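Local coordinates for protein manganese-dependent inorganic pyrophosphatase (PDB 2EB0) that probably hydrolyses inorganic pyrophosphate to two phosphate ions, as a manganese-dependent family II pyrophosphatase with two metal ions in each subunit, at residues Met163-Ala168 with Ser174-Phe179; Ala114-Tyr117 with Asp123-Gly126; Ile35-Glu40 with Lys187-Lys192; Leu252-Met257 with Gly289-Lys294. One frame throughout, in Å; residues are numbered along the deposited sequence.

Interaction 1 of 4, residues Met163-Ala168 with Ser174-Phe179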
loop_
_atom_site.group_PDB
_atom_site.type_symbol
_atom_site.label_atom_id
_atom_site.label_comp_id
_atom_site.label_asym_id
_atom_site.label_seq_id
_atom_site.Cartn_x
_atom_site.Cartn_y
_atom_site.Cartn_z
ATOM N N MET B 163 17.200 4.391 15.028
ATOM C CA MET B 163 17.764 4.915 13.804
ATOM C C MET B 163 18.402 6.282 14.019
ATOM O O MET B 163 19.477 6.559 13.488
ATOM C CB MET B 163 16.682 4.971 12.730
ATOM C CG MET B 163 17.140 4.372 11.423
ATOM S SD MET B 163 17.353 2.559 11.330
ATOM C CE MET B 163 18.051 2.088 12.916
ATOM N N ALA B 164 17.745 7.124 14.813
ATOM C CA ALA B 164 18.259 8.452 15.114
ATOM C C ALA B 164 19.656 8.356 15.725
ATOM O O ALA B 164 20.579 9.048 15.294
ATOM C CB ALA B 164 17.315 9.185 16.081
ATOM N N LYS B 165 19.816 7.496 16.725
ATOM C CA LYS B 165 21.110 7.347 17.378
ATOM C C LYS B 165 22.221 6.946 16.414
ATOM O O LYS B 165 23.315 7.487 16.467
ATOM C CB LYS B 165 21.028 6.321 18.511
ATOM C CG LYS B 165 20.232 6.791 19.721
ATOM C CD LYS B 165 20.302 5.779 20.856
ATOM C CE LYS B 165 19.444 6.197 22.042
ATOM N NZ LYS B 165 17.990 6.187 21.711
ATOM N N LYS B 166 21.945 5.985 15.546
ATOM C CA LYS B 166 22.938 5.521 14.588
ATOM C C LYS B 166 23.264 6.581 13.541
ATOM O O LYS B 166 24.406 6.685 13.094
ATOM C CB LYS B 166 22.443 4.251 13.905
ATOM C CG LYS B 166 22.418 3.041 14.816
ATOM C CD LYS B 166 21.649 1.890 14.188
ATOM C CE LYS B 166 22.404 0.577 14.326
ATOM N NZ LYS B 166 23.660 0.567 13.510
ATOM N N LEU B 167 22.261 7.362 13.149
ATOM C CA LEU B 167 22.463 8.418 12.159
ATOM C C LEU B 167 23.284 9.554 12.764
ATOM O O LEU B 167 24.156 10.110 12.103
ATOM C CB LEU B 167 21.112 8.943 11.655
ATOM C CG LEU B 167 20.309 7.903 10.870
ATOM C CD1 LEU B 167 18.894 8.408 10.643
ATOM C CD2 LEU B 167 21.014 7.602 9.537
ATOM N N ALA B 168 22.998 9.882 14.024
ATOM C CA ALA B 168 23.722 10.931 14.742
ATOM C C ALA B 168 25.204 10.571 14.790
ATOM O O ALA B 168 26.077 11.439 14.688
ATOM C CB ALA B 168 23.177 11.073 16.168
ATOM N N SER B 174 26.751 14.805 18.294
ATOM C CA SER B 174 26.936 14.255 19.636
ATOM C C SER B 174 25.747 14.364 20.589
ATOM O O SER B 174 25.573 13.513 21.457
ATOM C CB SER B 174 28.159 14.904 20.291
ATOM O OG SER B 174 28.006 16.311 20.362
ATOM N N ASN B 175 24.936 15.407 20.434
ATOM C CA ASN B 175 23.782 15.608 21.307
ATOM C C ASN B 175 22.496 15.808 20.506
ATOM O O ASN B 175 22.210 16.916 20.058
ATOM C CB ASN B 175 24.027 16.828 22.203
ATOM C CG ASN B 175 23.005 16.952 23.317
ATOM O OD1 ASN B 175 21.800 17.004 23.074
ATOM N ND2 ASN B 175 23.486 17.005 24.551
ATOM N N ILE B 176 21.716 14.740 20.350
ATOM C CA ILE B 176 20.469 14.800 19.593
ATOM C C ILE B 176 19.452 15.745 20.231
ATOM O O ILE B 176 18.716 16.448 19.528
ATOM C CB ILE B 176 19.823 13.398 19.467
ATOM C CG1 ILE B 176 20.719 12.475 18.636
ATOM C CG2 ILE B 176 18.445 13.510 18.837
ATOM C CD1 ILE B 176 20.208 11.023 18.547
ATOM N N GLU B 177 19.411 15.761 21.559
ATOM C CA GLU B 177 18.474 16.612 22.281
ATOM C C GLU B 177 18.681 18.093 22.012
ATOM O O GLU B 177 17.717 18.839 21.860
ATOM C CB GLU B 177 18.570 16.347 23.783
ATOM C CG GLU B 177 18.062 14.978 24.186
ATOM C CD GLU B 177 16.668 14.708 23.654
ATOM O OE1 GLU B 177 15.758 15.524 23.928
ATOM O OE2 GLU B 177 16.483 13.685 22.962
ATOM N N GLU B 178 19.938 18.520 21.964
ATOM C CA GLU B 178 20.256 19.924 21.709
ATOM C C GLU B 178 19.928 20.293 20.267
ATOM O O GLU B 178 19.354 21.348 20.012
ATOM C CB GLU B 178 21.733 20.205 21.980
ATOM C CG GLU B 178 22.102 20.187 23.442
ATOM C CD GLU B 178 23.547 20.566 23.672
ATOM O OE1 GLU B 178 23.947 20.681 24.850
ATOM O OE2 GLU B 178 24.280 20.748 22.676
ATOM N N PHE B 179 20.304 19.425 19.332
ATOM C CA PHE B 179 20.016 19.667 17.925
ATOM C C PHE B 179 18.500 19.720 17.743
ATOM O O PHE B 179 17.984 20.577 17.030
ATOM C CB PHE B 179 20.619 18.559 17.062
ATOM C CG PHE B 179 20.258 18.659 15.608
ATOM C CD1 PHE B 179 20.152 19.901 14.984
ATOM C CD2 PHE B 179 20.040 17.511 14.854
ATOM C CE1 PHE B 179 19.829 19.998 13.621
ATOM C CE2 PHE B 179 19.719 17.594 13.493
ATOM C CZ PHE B 179 19.614 18.840 12.876
#

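Interaction 2 of 4, residues Ala114-Tyr117 with Asp123-Gly126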
loop_
_atom_site.group_PDB
_atom_site.type_symbol
_atom_site.label_atom_id
_atom_site.label_comp_id
_atom_site.label_asym_id
_atom_site.label_seq_id
_atom_site.Cartn_x
_atom_site.Cartn_y
_atom_site.Cartn_z
ATOM N N ALA B 114 16.414 4.612 6.407
ATOM C CA ALA B 114 17.579 4.336 7.230
ATOM C C ALA B 114 17.617 2.879 7.671
ATOM O O ALA B 114 18.690 2.259 7.714
ATOM C CB ALA B 114 17.586 5.255 8.454
ATOM N N GLU B 115 16.453 2.329 8.004
ATOM C CA GLU B 115 16.409 0.947 8.445
ATOM C C GLU B 115 16.826 0.041 7.304
ATOM O O GLU B 115 17.490 -0.973 7.517
ATOM C CB GLU B 115 15.017 0.558 8.930
ATOM C CG GLU B 115 14.900 -0.927 9.210
ATOM C CD GLU B 115 13.548 -1.313 9.751
ATOM O OE1 GLU B 115 12.534 -0.859 9.186
ATOM O OE2 GLU B 115 13.499 -2.082 10.737
ATOM N N LEU B 116 16.440 0.401 6.089
ATOM C CA LEU B 116 16.832 -0.402 4.944
ATOM C C LEU B 116 18.332 -0.272 4.756
ATOM O O LEU B 116 19.030 -1.245 4.432
ATOM C CB LEU B 116 16.126 0.072 3.679
ATOM C CG LEU B 116 14.646 -0.286 3.592
ATOM C CD1 LEU B 116 14.110 0.160 2.237
ATOM C CD2 LEU B 116 14.479 -1.803 3.760
ATOM N N TYR B 117 18.830 0.939 4.973
ATOM C CA TYR B 117 20.247 1.183 4.803
ATOM C C TYR B 117 21.137 0.376 5.732
ATOM O O TYR B 117 22.036 -0.325 5.275
ATOM C CB TYR B 117 20.562 2.661 4.974
ATOM C CG TYR B 117 22.035 2.932 4.964
ATOM C CD1 TYR B 117 22.722 3.181 6.150
ATOM C CD2 TYR B 117 22.753 2.895 3.776
ATOM C CE1 TYR B 117 24.093 3.385 6.152
ATOM C CE2 TYR B 117 24.120 3.094 3.762
ATOM C CZ TYR B 117 24.785 3.338 4.951
ATOM O OH TYR B 117 26.140 3.536 4.943
ATOM N N ASP B 123 18.946 -2.232 -1.562
ATOM C CA ASP B 123 18.715 -2.765 -2.900
ATOM C C ASP B 123 17.323 -3.372 -3.040
ATOM O O ASP B 123 16.872 -3.661 -4.145
ATOM C CB ASP B 123 19.792 -3.799 -3.242
ATOM C CG ASP B 123 19.870 -4.922 -2.228
ATOM O OD1 ASP B 123 19.791 -4.640 -1.014
ATOM O OD2 ASP B 123 20.026 -6.089 -2.648
ATOM N N LEU B 124 16.642 -3.566 -1.915
ATOM C CA LEU B 124 15.285 -4.105 -1.931
ATOM C C LEU B 124 14.331 -3.152 -2.646
ATOM O O LEU B 124 13.323 -3.589 -3.212
ATOM C CB LEU B 124 14.769 -4.345 -0.507
ATOM C CG LEU B 124 15.057 -5.702 0.146
ATOM C CD1 LEU B 124 14.625 -5.671 1.607
ATOM C CD2 LEU B 124 14.318 -6.805 -0.597
ATOM N N ILE B 125 14.635 -1.852 -2.613
ATOM C CA ILE B 125 13.771 -0.885 -3.282
ATOM C C ILE B 125 14.456 -0.217 -4.467
ATOM O O ILE B 125 13.981 0.796 -4.977
ATOM C CB ILE B 125 13.246 0.206 -2.310
ATOM C CG1 ILE B 125 14.392 1.064 -1.780
ATOM C CG2 ILE B 125 12.498 -0.450 -1.153
ATOM C CD1 ILE B 125 13.929 2.170 -0.835
ATOM N N GLY B 126 15.567 -0.801 -4.911
ATOM C CA GLY B 126 16.287 -0.250 -6.043
ATOM C C GLY B 126 17.622 0.386 -5.704
ATOM O O GLY B 126 18.361 0.774 -6.607
#

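Interaction 3 of 4, residues Ile35-Glu40 with Lys187-Lys192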
loop_
_atom_site.group_PDB
_atom_site.type_symbol
_atom_site.label_atom_id
_atom_site.label_comp_id
_atom_site.label_asym_id
_atom_site.label_seq_id
_atom_site.Cartn_x
_atom_site.Cartn_y
_atom_site.Cartn_z
ATOM N N ILE B 35 10.401 25.392 0.317
ATOM C CA ILE B 35 10.971 24.855 1.550
ATOM C C ILE B 35 10.664 25.755 2.749
ATOM O O ILE B 35 10.689 26.979 2.633
ATOM C CB ILE B 35 12.495 24.700 1.387
ATOM C CG1 ILE B 35 13.163 24.415 2.724
ATOM C CG2 ILE B 35 13.065 25.952 0.793
ATOM C CD1 ILE B 35 14.661 24.249 2.610
ATOM N N ASN B 36 10.361 25.153 3.894
ATOM C CA ASN B 36 10.055 25.940 5.080
ATOM C C ASN B 36 11.342 26.321 5.821
ATOM O O ASN B 36 12.420 25.815 5.506
ATOM C CB ASN B 36 9.106 25.173 6.013
ATOM C CG ASN B 36 9.735 23.925 6.599
ATOM O OD1 ASN B 36 10.933 23.892 6.885
ATOM N ND2 ASN B 36 8.926 22.896 6.799
ATOM N N PRO B 37 11.245 27.225 6.812
ATOM C CA PRO B 37 12.422 27.656 7.581
ATOM C C PRO B 37 13.220 26.500 8.207
ATOM O O PRO B 37 14.448 26.499 8.190
ATOM C CB PRO B 37 11.822 28.577 8.643
ATOM C CG PRO B 37 10.635 29.162 7.942
ATOM C CD PRO B 37 10.040 27.953 7.253
ATOM N N GLU B 38 12.514 25.520 8.755
ATOM C CA GLU B 38 13.165 24.380 9.388
ATOM C C GLU B 38 14.055 23.606 8.423
ATOM O O GLU B 38 15.185 23.250 8.742
ATOM C CB GLU B 38 12.112 23.435 9.963
ATOM C CG GLU B 38 12.680 22.126 10.498
ATOM C CD GLU B 38 11.624 21.046 10.622
ATOM O OE1 GLU B 38 10.709 21.182 11.458
ATOM O OE2 GLU B 38 11.703 20.059 9.870
ATOM N N THR B 39 13.534 23.342 7.236
ATOM C CA THR B 39 14.273 22.599 6.236
ATOM C C THR B 39 15.463 23.415 5.735
ATOM O O THR B 39 16.568 22.888 5.566
ATOM C CB THR B 39 13.340 22.218 5.071
ATOM O OG1 THR B 39 12.136 21.655 5.612
ATOM C CG2 THR B 39 14.003 21.199 4.167
ATOM N N GLU B 40 15.241 24.705 5.510
ATOM C CA GLU B 40 16.324 25.571 5.053
ATOM C C GLU B 40 17.473 25.453 6.057
ATOM O O GLU B 40 18.633 25.289 5.683
ATOM C CB GLU B 40 15.845 27.019 4.963
ATOM C CG GLU B 40 16.931 28.000 4.588
ATOM C CD GLU B 40 16.404 29.412 4.436
ATOM O OE1 GLU B 40 17.226 30.346 4.305
ATOM O OE2 GLU B 40 15.164 29.584 4.446
ATOM N N LYS B 187 10.438 25.156 13.976
ATOM C CA LYS B 187 9.020 24.998 13.671
ATOM C C LYS B 187 8.277 26.197 14.246
ATOM O O LYS B 187 7.378 26.749 13.623
ATOM C CB LYS B 187 8.471 23.718 14.301
ATOM C CG LYS B 187 9.007 22.430 13.696
ATOM C CD LYS B 187 8.318 21.215 14.300
ATOM C CE LYS B 187 8.548 19.958 13.462
ATOM N NZ LYS B 187 9.972 19.551 13.409
ATOM N N SER B 188 8.691 26.611 15.436
ATOM C CA SER B 188 8.061 27.725 16.128
ATOM C C SER B 188 8.093 29.061 15.379
ATOM O O SER B 188 7.153 29.845 15.489
ATOM C CB SER B 188 8.704 27.895 17.506
ATOM O OG SER B 188 8.690 26.675 18.231
ATOM N N VAL B 189 9.152 29.332 14.620
ATOM C CA VAL B 189 9.224 30.615 13.913
ATOM C C VAL B 189 8.047 30.810 12.958
ATOM O O VAL B 189 7.711 31.940 12.612
ATOM C CB VAL B 189 10.552 30.784 13.111
ATOM C CG1 VAL B 189 11.752 30.573 14.024
ATOM C CG2 VAL B 189 10.583 29.830 11.938
ATOM N N VAL B 190 7.423 29.711 12.538
ATOM C CA VAL B 190 6.279 29.792 11.630
ATOM C C VAL B 190 5.206 30.620 12.307
ATOM O O VAL B 190 4.426 31.308 11.649
ATOM C CB VAL B 190 5.695 28.396 11.308
ATOM C CG1 VAL B 190 4.562 28.530 10.304
ATOM C CG2 VAL B 190 6.788 27.487 10.747
ATOM N N GLY B 191 5.180 30.549 13.634
ATOM C CA GLY B 191 4.210 31.300 14.405
ATOM C C GLY B 191 4.408 32.789 14.221
ATOM O O GLY B 191 3.460 33.565 14.331
ATOM N N LYS B 192 5.648 33.184 13.939
ATOM C CA LYS B 192 5.991 34.589 13.736
ATOM C C LYS B 192 5.552 35.119 12.374
ATOM O O LYS B 192 5.522 36.328 12.161
ATOM C CB LYS B 192 7.500 34.791 13.857
ATOM C CG LYS B 192 8.079 34.544 15.233
ATOM C CD LYS B 192 9.602 34.535 15.158
ATOM C CE LYS B 192 10.227 34.333 16.519
ATOM N NZ LYS B 192 9.959 35.500 17.397
#

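Interaction 4 of 4, residues Leu252-Met257 with Gly289-Lys294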
loop_
_atom_site.group_PDB
_atom_site.type_symbol
_atom_site.label_atom_id
_atom_site.label_comp_id
_atom_site.label_asym_id
_atom_site.label_seq_id
_atom_site.Cartn_x
_atom_site.Cartn_y
_atom_site.Cartn_z
ATOM N N LEU B 252 -4.699 22.646 13.052
ATOM C CA LEU B 252 -4.147 22.281 14.345
ATOM C C LEU B 252 -3.076 23.228 14.868
ATOM O O LEU B 252 -1.992 23.345 14.284
ATOM C CB LEU B 252 -3.561 20.867 14.274
ATOM C CG LEU B 252 -4.509 19.788 13.759
ATOM C CD1 LEU B 252 -3.743 18.491 13.536
ATOM C CD2 LEU B 252 -5.660 19.599 14.732
ATOM N N ILE B 253 -3.389 23.918 15.961
ATOM C CA ILE B 253 -2.408 24.789 16.593
ATOM C C ILE B 253 -1.809 23.844 17.628
ATOM O O ILE B 253 -2.376 23.650 18.695
ATOM C CB ILE B 253 -3.060 25.976 17.303
ATOM C CG1 ILE B 253 -3.772 26.857 16.278
ATOM C CG2 ILE B 253 -2.000 26.774 18.053
ATOM C CD1 ILE B 253 -4.527 28.044 16.890
ATOM N N THR B 254 -0.687 23.229 17.282
ATOM C CA THR B 254 -0.040 22.253 18.152
ATOM C C THR B 254 0.945 22.835 19.177
ATOM O O THR B 254 1.946 23.476 18.840
ATOM C CB THR B 254 0.651 21.174 17.286
ATOM O OG1 THR B 254 -0.346 20.509 16.497
ATOM C CG2 THR B 254 1.376 20.151 18.143
ATOM N N ASP B 255 0.626 22.611 20.442
ATOM C CA ASP B 255 1.449 23.083 21.541
ATOM C C ASP B 255 2.479 21.996 21.828
ATOM O O ASP B 255 2.178 20.993 22.464
ATOM C CB ASP B 255 0.567 23.323 22.759
ATOM C CG ASP B 255 1.327 23.906 23.922
ATOM O OD1 ASP B 255 0.884 24.962 24.424
ATOM O OD2 ASP B 255 2.355 23.313 24.333
ATOM N N ILE B 256 3.697 22.198 21.351
ATOM C CA ILE B 256 4.744 21.207 21.536
ATOM C C ILE B 256 4.982 20.813 22.989
ATOM O O ILE B 256 5.173 19.643 23.277
ATOM C CB ILE B 256 6.064 21.683 20.885
ATOM C CG1 ILE B 256 5.883 21.744 19.363
ATOM C CG2 ILE B 256 7.209 20.734 21.243
ATOM C CD1 ILE B 256 7.007 22.433 18.633
ATOM N N MET B 257 4.953 21.767 23.910
ATOM C CA MET B 257 5.183 21.427 25.311
ATOM C C MET B 257 3.998 20.707 25.965
ATOM O O MET B 257 4.194 19.725 26.672
ATOM C CB MET B 257 5.562 22.678 26.111
ATOM C CG MET B 257 6.815 23.388 25.578
ATOM S SD MET B 257 8.180 22.260 25.118
ATOM C CE MET B 257 8.867 21.901 26.736
ATOM N N GLY B 289 -3.484 15.638 24.167
ATOM C CA GLY B 289 -2.600 14.574 23.721
ATOM C C GLY B 289 -2.493 14.426 22.218
ATOM O O GLY B 289 -1.694 13.629 21.727
ATOM N N VAL B 290 -3.298 15.190 21.484
ATOM C CA VAL B 290 -3.304 15.124 20.022
ATOM C C VAL B 290 -2.184 15.943 19.365
ATOM O O VAL B 290 -2.200 17.173 19.398
ATOM C CB VAL B 290 -4.676 15.599 19.468
ATOM C CG1 VAL B 290 -4.670 15.581 17.955
ATOM C CG2 VAL B 290 -5.790 14.704 20.009
ATOM N N MET B 291 -1.208 15.249 18.780
ATOM C CA MET B 291 -0.091 15.906 18.099
ATOM C C MET B 291 0.073 15.420 16.664
ATOM O O MET B 291 0.627 16.126 15.823
ATOM C CB MET B 291 1.229 15.639 18.812
ATOM C CG MET B 291 1.440 16.340 20.131
ATOM S SD MET B 291 3.149 16.064 20.666
ATOM C CE MET B 291 3.965 17.441 19.864
ATOM N N SER B 292 -0.401 14.208 16.390
ATOM C CA SER B 292 -0.245 13.629 15.062
ATOM C C SER B 292 -1.455 13.679 14.160
ATOM O O SER B 292 -2.501 13.091 14.445
ATOM C CB SER B 292 0.209 12.176 15.166
ATOM O OG SER B 292 0.255 11.596 13.876
ATOM N N ARG B 293 -1.284 14.373 13.048
ATOM C CA ARG B 293 -2.327 14.493 12.058
ATOM C C ARG B 293 -2.639 13.109 11.508
ATOM O O ARG B 293 -3.784 12.668 11.542
ATOM C CB ARG B 293 -1.850 15.410 10.933
ATOM C CG ARG B 293 -2.795 15.550 9.767
ATOM C CD ARG B 293 -2.480 16.827 9.008
ATOM N NE ARG B 293 -1.080 16.886 8.596
ATOM C CZ ARG B 293 -0.451 17.996 8.214
ATOM N NH1 ARG B 293 -1.088 19.163 8.193
ATOM N NH2 ARG B 293 0.820 17.933 7.849
ATOM N N LYS B 294 -1.609 12.418 11.029
ATOM C CA LYS B 294 -1.773 11.099 10.430
ATOM C C LYS B 294 -2.223 9.989 11.370
ATOM O O LYS B 294 -2.774 8.984 10.928
ATOM C CB LYS B 294 -0.461 10.651 9.761
ATOM C CG LYS B 294 0.567 10.109 10.746
ATOM C CD LYS B 294 1.740 9.416 10.060
ATOM C CE LYS B 294 2.577 10.380 9.250
ATOM N NZ LYS B 294 3.135 11.477 10.087
#

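Interaction 1 of 4, residues Met163-Ala168 with Ser174-Phe179
Ile176 reaches from the first turn of helix 176-188 onto the flank of helix 158-171 and meets Ala168 with two carbons at once, CG1 and CD1 each lying 3.8 Å from Ala168 CB. One turn back, CD1 lies over the methyl of Ala164, 4.2 Å from Ala164 CB, and rests 3.8 Å from the backbone O of the same residue. The remaining approach is to Lys165, whose CA lies 4.0 Å from Ile176 CD1 and whose aliphatic stem borders the contact on its exposed side. CG1 of Ile176 stands anti to its carbonyl carbon (chi1 -65°), and with chi2 extended the ethyl arm projects straight at the neighbouring helix. Two alanines one turn apart keep that helix flank low, and one branched side chain spans both. This is the packing of two consecutive helices joined by a short connection, with apolar van der Waals contacts and no hydrogen bond passing between the two segments. Asn175 sets the start of the second helix as its N-cap: OD1 accepts from Glu178 N at 2.6 Å, with the donor tilted 34° from the carbonyl plane. Further out, Ile176 also touches Ile145 of helix 134-148, and Leu167 packs on Leu140 and Ile144 of that helix. Phe151 meets Ala164 from a loop, while the ring of Phe179 forms a cation-pi pair with Lys45.

Interaction 2 of 4, residues Ala114-Tyr117 with Asp123-Gly126
Leu116, in helix 109-118, and Leu124, in the 3-10 turn that follows the helix, bring their backbones to 8.0 Å between CA atoms, a gap wide enough that side chains alone close it. Leu116 does so with both of its methyls. CD1 meets the Ile125 side chain, 3.7 Å from Ile125 CD1 and 3.8 Å from Ile125 CG2, so that it sits against two separate branches of the isoleucine. CD2 points instead to Leu124, but more loosely, at 4.4 Å from Leu124 CD1. The leucine and isoleucine side chains cross at a slant. Ile125 holds CG1 between its backbone N and carbonyl carbon (chi1 65°), a crowded position that lets CG2 and CD1 both face the helix. The contact is buried and purely apolar, and it folds the loop back on the helix beside strand 100-103, at one margin of the parallel sheet of the DHH domain, whose 3-2-1-4-5-6 strand order is that of a Rossmann-like fold. From that strand, Tyr102 touches Leu116 and Leu100 touches Ile125. After Ile125 the chain turns through Gly126, whose positive phi (110°) would press a side chain against the preceding carbonyl; a weak bond runs from Gly126 N to Asp123 O at 3.2 Å. The second subunit lies against the same place: its Leu124 packs on Leu116 and Glu115, and its Lys119 makes a salt bridge with Asp123 OD1.

Interaction 3 of 4, residues Ile35-Glu40 with Lys187-Lys192
Glu38 and Lys187 run alongside one another with their ends in the same direction, meeting in a salt bridge of 2.6 Å between Glu38 OE1 and Lys187 NZ. The ammonium approaches OE1 from above the carboxylate plane, 40° out of it. Lys187 runs extended until chi4 (64°), where the chain bends and curls NZ round the oxygen; Lys187 CG lies only 3.1 Å from Glu38 OE1. The other carboxylate oxygen, OE2, takes hydrogen bonds with Thr12 OG1 and Ser146 OG, and Lys187 NZ also bonds Ser146 O. The pair thus joins helix 37-45 of the DHH domain to the late part of helix 176-188, in the DHHA2 domain, with the Glu38 side chain about 9 Å from a bound manganese ion. A methionine in place of Lys187 would probably leave the buried carboxylate of Glu38 without its countercharge and Ser146 O without this donor. On the more open side, Pro37 and Val189 pass flank to flank, heading opposite ways, Pro37 CB 3.7 Å from Val189 CG2. Asn36 starts the first helix as its N-cap: OD1 accepts from Thr39 N at 2.7 Å, nearly in line with the carbonyl, and from Thr39 OG1 at 2.8 Å, above the carbonyl plane.

Interaction 4 of 4, residues Leu252-Met257 with Gly289-Lys294
Met291 closes the tighter part of this contact with its terminal methyl, CE lying 4.1 Å from Thr254 CG2 and 4.2 Å from Ile256 CA. The thioether crosses the threonine side chain at about a right angle. Its chain runs extended to SD and then bends (chi3 88°), which lifts CE out of line and onto the end of strand 248-255. Thr254 offers its methyl because CG2 stands anti to the backbone N, while OG1 turns to polar partners, Ser261 OG and Gln217 NE2. The same two residues also serve the other segment: Gln217 NE2 bonds Met291 O, and Ser261 OG bonds Val290 O. These shared side chains bridge strand and loop although no hydrogen bond runs directly between the two segments.

Packing is looser at the other end, where Leu252 CD1 comes no nearer than 4.5 Å to Arg293 CB. At the partly open margin, Val290 CG1 stays 5.2 Å from Leu252 CD2. The contact sets the mixed sheet of the DHHA2 domain against the start of its C-terminal helix, and the sequence Ser-Arg-Lys-Lys-Gln from Ser292 to Gln296 matches the signature that lines the substrate site in family II pyrophosphatases. Ser292 is the N-cap, its OG bonded to Lys295 N. Arg293 uses only its stem here; its guanidinium makes a salt bridge through NH2 with Asp202 OD1, and its side chain comes within about 6 Å of a bound manganese ion.

How the interactions relate
Interactions 1 and 2 belong to the DHH side of the chain and are apolar, yet interaction 2 is fully buried with help from the second subunit, whereas interaction 1 is open on its lysine side. They touch one another, Leu167 CD1 lying 4.1 Å from Ala114 CB. Interactions 1 and 3 share helix 176-188, one at its start and the other at its end; the chemistry changes along it from apolar isoleucine packing to a salt bridge. Interaction 4, buried in the DHHA2 domain, is again apolar across its segments. Interactions 3 and 4, with nearest atoms about 5 Å apart, bring charged side chains near the manganese ions.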